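Side-chain contacts in sensor-type histidine kinase PrrB (PDB 1YSR), which probably senses a signal at the mycobacterial membrane as one half of a two-component system and uses ATP, bound by the C-terminal domain described here, to phosphorylate a histidine: residues V8-L13 and L69-S74; C38-L43 and A76-A81; Q121-H126 and L144-P149. All coordinates share one frame; numbering follows the deposited sequence.

Interaction 1: V8-L13 and L69-S74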
loop_
_atom_site.group_PDB
_atom_site.type_symbol
_atom_site.label_atom_id
_atom_site.label_comp_id
_atom_site.label_asym_id
_atom_site.label_seq_id
_atom_site.Cartn_x
_atom_site.Cartn_y
_atom_site.Cartn_z
ATOM N N VAL A 8 -6.340 -1.865 -1.574
ATOM C CA VAL A 8 -4.974 -2.341 -1.385
ATOM C C VAL A 8 -4.744 -3.552 -2.249
ATOM O O VAL A 8 -5.420 -4.529 -2.125
ATOM C CB VAL A 8 -4.709 -2.771 0.080
ATOM C CG1 VAL A 8 -3.252 -3.071 0.204
ATOM C CG2 VAL A 8 -5.038 -1.642 1.061
ATOM N N ASP A 9 -3.747 -3.487 -3.128
ATOM C CA ASP A 9 -3.348 -4.679 -3.886
ATOM C C ASP A 9 -2.445 -5.495 -2.991
ATOM O O ASP A 9 -1.289 -5.140 -2.825
ATOM C CB ASP A 9 -2.594 -4.260 -5.157
ATOM C CG ASP A 9 -2.129 -5.462 -5.995
ATOM O OD1 ASP A 9 -1.980 -6.595 -5.467
ATOM O OD2 ASP A 9 -1.824 -5.234 -7.180
ATOM N N ILE A 10 -3.009 -6.521 -2.368
ATOM C CA ILE A 10 -2.291 -7.328 -1.364
ATOM C C ILE A 10 -1.090 -8.006 -1.987
ATOM O O ILE A 10 0.010 -8.192 -1.373
ATOM C CB ILE A 10 -3.256 -8.452 -0.786
ATOM C CG1 ILE A 10 -4.357 -7.815 0.064
ATOM C CG2 ILE A 10 -2.476 -9.480 0.022
ATOM C CD1 ILE A 10 -3.805 -6.855 1.188
ATOM N N THR A 11 -1.301 -8.422 -3.241
ATOM C CA THR A 11 -0.273 -9.121 -3.971
ATOM C C THR A 11 0.955 -8.246 -4.216
ATOM O O THR A 11 2.101 -8.676 -3.955
ATOM C CB THR A 11 -0.900 -9.720 -5.269
ATOM O OG1 THR A 11 -2.055 -10.492 -4.898
ATOM C CG2 THR A 11 0.114 -10.606 -5.943
ATOM N N ASP A 12 0.752 -7.010 -4.662
ATOM C CA ASP A 12 1.841 -6.072 -4.857
ATOM C C ASP A 12 2.490 -5.722 -3.527
ATOM O O ASP A 12 3.707 -5.562 -3.450
ATOM C CB ASP A 12 1.291 -4.785 -5.536
ATOM C CG ASP A 12 2.378 -3.765 -5.866
ATOM O OD1 ASP A 12 3.301 -4.083 -6.628
ATOM O OD2 ASP A 12 2.323 -2.648 -5.332
ATOM N N LEU A 13 1.669 -5.551 -2.472
ATOM C CA LEU A 13 2.183 -5.289 -1.134
ATOM C C LEU A 13 3.201 -6.373 -0.736
ATOM O O LEU A 13 4.281 -6.077 -0.228
ATOM C CB LEU A 13 0.995 -5.244 -0.128
ATOM C CG LEU A 13 1.355 -4.756 1.308
ATOM C CD1 LEU A 13 0.108 -4.142 1.950
ATOM C CD2 LEU A 13 1.736 -5.974 2.154
ATOM N N LEU A 69 6.246 -15.558 0.768
ATOM C CA LEU A 69 4.962 -14.873 0.953
ATOM C C LEU A 69 4.009 -15.390 -0.129
ATOM O O LEU A 69 4.404 -15.631 -1.285
ATOM C CB LEU A 69 5.160 -13.375 0.746
ATOM C CG LEU A 69 6.291 -12.781 1.588
ATOM C CD1 LEU A 69 6.516 -11.222 1.350
ATOM C CD2 LEU A 69 6.158 -13.147 3.126
ATOM N N SER A 70 2.737 -15.496 0.213
ATOM C CA SER A 70 1.732 -15.859 -0.792
ATOM C C SER A 70 0.382 -15.249 -0.500
ATOM O O SER A 70 0.095 -14.930 0.636
ATOM C CB SER A 70 1.562 -17.356 -0.902
ATOM O OG SER A 70 1.255 -17.975 0.338
ATOM N N ALA A 71 -0.453 -15.175 -1.538
ATOM C CA ALA A 71 -1.850 -14.764 -1.398
ATOM C C ALA A 71 -2.679 -15.639 -2.303
ATOM O O ALA A 71 -2.355 -15.821 -3.506
ATOM C CB ALA A 71 -2.013 -13.290 -1.790
ATOM N N VAL A 72 -3.738 -16.183 -1.703
ATOM C CA VAL A 72 -4.697 -17.064 -2.371
ATOM C C VAL A 72 -6.062 -16.376 -2.238
ATOM O O VAL A 72 -6.513 -16.110 -1.113
ATOM C CB VAL A 72 -4.707 -18.435 -1.658
ATOM C CG1 VAL A 72 -5.889 -19.305 -2.103
ATOM C CG2 VAL A 72 -3.388 -19.174 -1.900
ATOM N N SER A 73 -6.716 -16.127 -3.365
ATOM C CA SER A 73 -8.021 -15.442 -3.435
ATOM C C SER A 73 -9.206 -16.377 -3.526
ATOM O O SER A 73 -9.148 -17.406 -4.211
ATOM C CB SER A 73 -8.094 -14.586 -4.706
ATOM O OG SER A 73 -6.947 -13.786 -4.872
ATOM N N SER A 74 -10.302 -15.965 -2.917
ATOM C CA SER A 74 -11.568 -16.707 -2.968
ATOM C C SER A 74 -12.723 -15.719 -2.895
ATOM O O SER A 74 -12.508 -14.501 -2.762
ATOM C CB SER A 74 -11.634 -17.728 -1.811
ATOM O OG SER A 74 -11.557 -17.086 -0.555
#
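Thr11 and Ala71 meet because of how the threonine is turned: at chi1 -53° its OG1 sits beside the backbone N and anti to the carbonyl carbon, which brings the hydroxyl oxygen to 4.2 Å from Ala71 CB. Ile10, one residue earlier, holds its CG2 branch anti to the backbone N, and this branch reaches the same methyl, with Ile10 CG2 4.2 Å from Ala71 CB, while the longer branch leads away from segment 69-74. One methyl of the strand therefore faces two unlike neighbours from the first turn of helix 10-24, a hydrocarbon branch and a hydroxyl. This is helix-on-sheet packing within the alpha/beta sandwich of the ATP-binding domain, and the backbones come close, Thr11 CA and Ala71 CA being 6.4 Å apart.

The helix start is fixed by Asp9, its N-cap residue. The backbone N of Asp12 donates to Asp9 OD1 over 2.9 Å in a nearly straight bond of 165°. That N-H meets the oxygen from above the carboxylate plane, 67° out of it. Leu13 N adds a backbone bond to Asp9 O.

Ile10 continues onto Ile80 and Ile40, and it alone gives the strand an apolar pair, in a contact of modest extent at 81 Å². The oxygen of Thr11 merely rests against the alanine methyl in van der Waals contact. Its polar needs are met beyond this pair of segments, at Pro36 O and Cys38 N, so the buried hydroxyl can face a methyl without going unsatisfied.

Interaction 2: C38-L43 and A76-A81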
loop_
_atom_site.group_PDB
_atom_site.type_symbol
_atom_site.label_atom_id
_atom_site.label_comp_id
_atom_site.label_asym_id
_atom_site.label_seq_id
_atom_site.Cartn_x
_atom_site.Cartn_y
_atom_site.Cartn_z
ATOM N N CYS A 38 -4.735 -9.845 -5.836
ATOM C CA CYS A 38 -5.879 -9.709 -4.958
ATOM C C CYS A 38 -6.027 -8.312 -4.424
ATOM O O CYS A 38 -5.151 -7.814 -3.724
ATOM C CB CYS A 38 -5.845 -10.678 -3.779
ATOM S SG CYS A 38 -7.278 -10.447 -2.682
ATOM N N ILE A 39 -7.176 -7.691 -4.685
ATOM C CA ILE A 39 -7.419 -6.368 -4.111
ATOM C C ILE A 39 -8.386 -6.498 -2.942
ATOM O O ILE A 39 -9.447 -7.145 -3.107
ATOM C CB ILE A 39 -8.034 -5.371 -5.144
ATOM C CG1 ILE A 39 -7.297 -5.449 -6.515
ATOM C CG2 ILE A 39 -8.003 -3.948 -4.576
ATOM C CD1 ILE A 39 -5.829 -5.033 -6.421
ATOM N N ILE A 40 -8.064 -5.866 -1.795
ATOM C CA ILE A 40 -9.036 -5.746 -0.694
ATOM C C ILE A 40 -9.140 -4.294 -0.336
ATOM O O ILE A 40 -8.449 -3.430 -0.951
ATOM C CB ILE A 40 -8.696 -6.674 0.544
ATOM C CG1 ILE A 40 -7.481 -6.098 1.327
ATOM C CG2 ILE A 40 -8.499 -8.185 0.071
ATOM C CD1 ILE A 40 -7.296 -6.697 2.732
ATOM N N VAL A 41 -10.054 -3.974 0.568
ATOM C CA VAL A 41 -10.111 -2.650 1.098
ATOM C C VAL A 41 -9.565 -2.761 2.505
ATOM O O VAL A 41 -9.955 -3.665 3.271
ATOM C CB VAL A 41 -11.570 -2.125 1.073
ATOM C CG1 VAL A 41 -11.719 -0.865 1.915
ATOM C CG2 VAL A 41 -11.964 -1.841 -0.423
ATOM N N GLY A 42 -8.624 -1.898 2.826
ATOM C CA GLY A 42 -7.845 -2.092 4.027
ATOM C C GLY A 42 -6.924 -0.925 4.275
ATOM O O GLY A 42 -7.032 0.137 3.626
ATOM N N LEU A 43 -6.009 -1.133 5.228
ATOM C CA LEU A 43 -5.118 -0.058 5.650
ATOM C C LEU A 43 -3.737 -0.475 5.183
ATOM O O LEU A 43 -3.131 -1.361 5.813
ATOM C CB LEU A 43 -5.105 0.062 7.185
ATOM C CG LEU A 43 -6.482 0.216 7.889
ATOM C CD1 LEU A 43 -6.557 -0.347 9.351
ATOM C CD2 LEU A 43 -6.955 1.682 7.835
ATOM N N ALA A 76 -14.559 -15.389 -0.533
ATOM C CA ALA A 76 -14.544 -14.947 0.878
ATOM C C ALA A 76 -13.523 -13.844 1.175
ATOM O O ALA A 76 -13.655 -13.092 2.146
ATOM C CB ALA A 76 -14.288 -16.155 1.786
ATOM N N GLY A 77 -12.494 -13.757 0.336
ATOM C CA GLY A 77 -11.490 -12.694 0.459
ATOM C C GLY A 77 -10.126 -13.265 0.160
ATOM O O GLY A 77 -9.952 -13.948 -0.847
ATOM N N VAL A 78 -9.155 -13.026 1.038
ATOM C CA VAL A 78 -7.818 -13.507 0.754
ATOM C C VAL A 78 -7.168 -14.187 1.970
ATOM O O VAL A 78 -7.424 -13.824 3.114
ATOM C CB VAL A 78 -6.980 -12.311 0.299
ATOM C CG1 VAL A 78 -6.884 -11.252 1.431
ATOM C CG2 VAL A 78 -5.592 -12.708 -0.229
ATOM N N GLU A 79 -6.308 -15.162 1.686
ATOM C CA GLU A 79 -5.561 -15.846 2.725
ATOM C C GLU A 79 -4.131 -15.484 2.353
ATOM O O GLU A 79 -3.672 -15.815 1.266
ATOM C CB GLU A 79 -5.843 -17.354 2.642
ATOM C CG GLU A 79 -4.888 -18.306 3.321
ATOM C CD GLU A 79 -5.379 -19.756 3.198
ATOM O OE1 GLU A 79 -6.508 -20.025 3.694
ATOM O OE2 GLU A 79 -4.655 -20.596 2.603
ATOM N N ILE A 80 -3.495 -14.704 3.212
ATOM C CA ILE A 80 -2.106 -14.296 3.063
ATOM C C ILE A 80 -1.292 -15.243 3.949
ATOM O O ILE A 80 -1.666 -15.511 5.081
ATOM C CB ILE A 80 -1.932 -12.871 3.617
ATOM C CG1 ILE A 80 -2.737 -11.874 2.753
ATOM C CG2 ILE A 80 -0.418 -12.445 3.704
ATOM C CD1 ILE A 80 -2.915 -10.498 3.405
ATOM N N ALA A 81 -0.184 -15.763 3.455
ATOM C CA ALA A 81 0.643 -16.643 4.316
ATOM C C ALA A 81 2.075 -16.236 4.282
ATOM O O ALA A 81 2.570 -15.847 3.222
ATOM C CB ALA A 81 0.510 -18.133 3.829
#
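Cys38 opens the approach of segment 38-43 to strand 77-84, where the small antiparallel pair of strands 6-9 and 39-42 packs at the end of the main mixed sheet of the histidine kinase ATP-binding domain, a fold of the GHKL (Bergerat) type. In the conformer described, one of two deposited, chi1 at 179° extends the sulfur anti to the backbone N and lays it against the branch point of Val78: Cys38 SG is 3.5 Å from Val78 CB, and the same SG is 3.7 Å from Val78 CG2.

Ile39, next in line, points its side chain away from strand 77-84 and packs on Arg48 of a second subunit. Ile40 turns back toward the core. Its CG1 stands between the backbone N and the carbonyl carbon at chi1 74°, and this leaves CG2, beside the backbone N, as the branch presented to the valine. The two side chains cross at about a right angle. Beyond them, Val41 also meets the second subunit, on Leu49.

Val78 thus divides its atoms between two neighbours, CB and CG2 for the cysteine and CG1 for the isoleucine, and Leu146 and Ala71 flank it within the main sheet. The isoleucine's share comes down to one methyl pair, Ile40 CG2 and Val78 CG1, 3.7 Å apart.

Interaction 3: Q121-H126 and L144-P149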
loop_
_atom_site.group_PDB
_atom_site.type_symbol
_atom_site.label_atom_id
_atom_site.label_comp_id
_atom_site.label_asym_id
_atom_site.label_seq_id
_atom_site.Cartn_x
_atom_site.Cartn_y
_atom_site.Cartn_z
ATOM N N GLN A 121 -3.441 -7.797 15.808
ATOM C CA GLN A 121 -4.118 -6.515 15.892
ATOM C C GLN A 121 -4.592 -6.049 14.498
ATOM O O GLN A 121 -5.719 -5.612 14.311
ATOM C CB GLN A 121 -3.160 -5.490 16.473
ATOM C CG GLN A 121 -3.778 -4.167 16.909
ATOM C CD GLN A 121 -2.744 -3.045 16.921
ATOM O OE1 GLN A 121 -3.000 -1.959 16.404
ATOM N NE2 GLN A 121 -1.576 -3.310 17.487
ATOM N N GLN A 122 -3.683 -6.092 13.543
ATOM C CA GLN A 122 -4.051 -5.728 12.148
ATOM C C GLN A 122 -5.121 -6.642 11.536
ATOM O O GLN A 122 -6.078 -6.179 10.869
ATOM C CB GLN A 122 -2.765 -5.608 11.308
ATOM C CG GLN A 122 -1.908 -4.450 11.711
ATOM C CD GLN A 122 -2.672 -3.138 11.497
ATOM O OE1 GLN A 122 -3.440 -3.001 10.537
ATOM N NE2 GLN A 122 -2.511 -2.222 12.419
ATOM N N ALA A 123 -5.023 -7.954 11.773
ATOM C CA ALA A 123 -6.005 -8.878 11.289
ATOM C C ALA A 123 -7.399 -8.518 11.829
ATOM O O ALA A 123 -8.389 -8.494 11.079
ATOM C CB ALA A 123 -5.615 -10.289 11.637
ATOM N N GLN A 124 -7.461 -8.210 13.119
ATOM C CA GLN A 124 -8.719 -7.874 13.771
ATOM C C GLN A 124 -9.307 -6.559 13.227
ATOM O O GLN A 124 -10.500 -6.505 12.935
ATOM C CB GLN A 124 -8.576 -7.859 15.294
ATOM C CG GLN A 124 -8.923 -9.233 15.972
ATOM C CD GLN A 124 -7.714 -10.179 16.211
ATOM O OE1 GLN A 124 -7.295 -10.910 15.306
ATOM N NE2 GLN A 124 -7.190 -10.196 17.446
ATOM N N LEU A 125 -8.450 -5.565 13.000
ATOM C CA LEU A 125 -8.862 -4.268 12.409
ATOM C C LEU A 125 -9.471 -4.459 11.045
ATOM O O LEU A 125 -10.310 -3.669 10.619
ATOM C CB LEU A 125 -7.675 -3.291 12.322
ATOM C CG LEU A 125 -7.246 -2.615 13.617
ATOM C CD1 LEU A 125 -5.970 -1.800 13.380
ATOM C CD2 LEU A 125 -8.327 -1.670 14.166
ATOM N N HIS A 126 -9.090 -5.541 10.357
ATOM C CA HIS A 126 -9.652 -5.858 9.025
ATOM C C HIS A 126 -10.794 -6.876 9.105
ATOM O O HIS A 126 -11.241 -7.376 8.087
ATOM C CB HIS A 126 -8.550 -6.322 8.045
ATOM C CG HIS A 126 -7.581 -5.246 7.692
ATOM N ND1 HIS A 126 -6.545 -4.874 8.507
ATOM C CD2 HIS A 126 -7.534 -4.407 6.626
ATOM C CE1 HIS A 126 -5.885 -3.868 7.961
ATOM N NE2 HIS A 126 -6.472 -3.568 6.810
ATOM N N LEU A 144 -2.965 -15.037 7.533
ATOM C CA LEU A 144 -3.929 -13.951 7.861
ATOM C C LEU A 144 -5.060 -14.145 6.947
ATOM O O LEU A 144 -4.857 -14.192 5.756
ATOM C CB LEU A 144 -3.369 -12.595 7.527
ATOM C CG LEU A 144 -2.169 -12.001 8.185
ATOM C CD1 LEU A 144 -2.498 -10.514 8.302
ATOM C CD2 LEU A 144 -1.914 -12.624 9.508
ATOM N N ARG A 145 -6.261 -14.298 7.483
ATOM C CA ARG A 145 -7.418 -14.508 6.651
ATOM C C ARG A 145 -8.330 -13.285 6.713
ATOM O O ARG A 145 -8.898 -12.998 7.750
ATOM C CB ARG A 145 -8.159 -15.750 7.095
ATOM C CG ARG A 145 -7.420 -17.016 6.779
ATOM C CD ARG A 145 -8.189 -18.238 7.227
ATOM N NE ARG A 145 -7.346 -19.180 7.946
ATOM C CZ ARG A 145 -6.657 -20.131 7.345
ATOM N NH1 ARG A 145 -6.723 -20.227 6.034
ATOM N NH2 ARG A 145 -5.909 -20.970 8.030
ATOM N N LEU A 146 -8.455 -12.604 5.582
ATOM C CA LEU A 146 -9.085 -11.309 5.514
ATOM C C LEU A 146 -10.259 -11.281 4.545
ATOM O O LEU A 146 -10.152 -11.832 3.442
ATOM C CB LEU A 146 -8.094 -10.233 5.113
ATOM C CG LEU A 146 -6.847 -10.092 5.944
ATOM C CD1 LEU A 146 -5.985 -8.962 5.425
ATOM C CD2 LEU A 146 -7.100 -9.982 7.436
ATOM N N PRO A 147 -11.389 -10.675 4.990
ATOM C CA PRO A 147 -12.571 -10.645 4.161
ATOM C C PRO A 147 -12.422 -9.714 2.986
ATOM O O PRO A 147 -11.807 -8.634 3.102
ATOM C CB PRO A 147 -13.658 -10.144 5.103
ATOM C CG PRO A 147 -12.996 -9.367 6.118
ATOM C CD PRO A 147 -11.655 -10.112 6.330
ATOM N N GLY A 148 -12.978 -10.158 1.862
ATOM C CA GLY A 148 -12.920 -9.411 0.624
ATOM C C GLY A 148 -13.943 -8.285 0.643
ATOM O O GLY A 148 -14.757 -8.180 1.581
ATOM N N PRO A 149 -13.872 -7.391 -0.364
ATOM C CA PRO A 149 -14.682 -6.173 -0.470
ATOM C C PRO A 149 -16.014 -6.278 -1.219
ATOM O O PRO A 149 -16.793 -5.294 -1.214
ATOM C CB PRO A 149 -13.733 -5.214 -1.209
ATOM C CG PRO A 149 -12.983 -6.137 -2.149
ATOM C CD PRO A 149 -12.824 -7.450 -1.422
#
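Leu146 and His126 meet where helix 117-125 lies over strand 140-147, a layer of the alpha/beta sandwich that histidine kinases share with the GHKL ATPases. The apolar part of the contact belongs to one methyl of the leucine. Leu146 CD2 is 4.0 Å from His126 CB and 4.5 Å from Ala123 CB. Leu146 CG stands beside its backbone N and anti to the carbonyl carbon, at chi1 -55°; the chain then runs out anti through CG to CD1, which leaves CD2 as the side branch turned to the helix end. Leu47, on helix 44-61, touches both the histidine and the leucine.

A second kind of contact sets carbon atoms against backbone oxygens. Leu146 CD2 lies 4.1 Å from Ala123 O, in the last turn of the helix. His126 O approaches the ring of Pro147 at its CG and CD carbons, with CD at 3.3 Å, at the more exposed margin of an otherwise buried contact.

The hydrogen bonds here fix the histidine rather than bridge the segments. His126 has left helical geometry, yet its backbone N and its ring nitrogen ND1 both donate to Gln122 O, reaching it from opposite faces of the carbonyl plane. At the far corner of the ring, NE2 is paired with the backbone N of Leu43, the N-cap residue of helix 44-61. These two nitrogen partners fix the rotation of the imidazole. The ND1 bond to Gln122 O is short at 2.7 Å and nearly straight at 173°, with the oxygen in the plane of the imidazole ring.

Each interaction brings one segment on the mixed sheet, on strands 66-74, 77-84 and 140-147. Interactions 1 and 2, centres about 6 Å apart, are stitched together by strands 6-9 and 39-42: Val8 N lies 2.7 Å from Ile40 O, a probable hydrogen bond. Between interactions 2 and 3, centres about 7 Å apart, a salt bridge joins Glu79 to Arg145 across the sheet, and from strand 39-42 Ile40 CD1 packs 3.8 Å from Leu146 CD1. Interactions 1 and 3, centres about 12 Å apart, do not touch. All three reach neighbouring subunits. A Tris about 5 Å from the Cys38 side chain and a glycerol about 4 Å from that of Pro147 probably come from the crystallisation liquor.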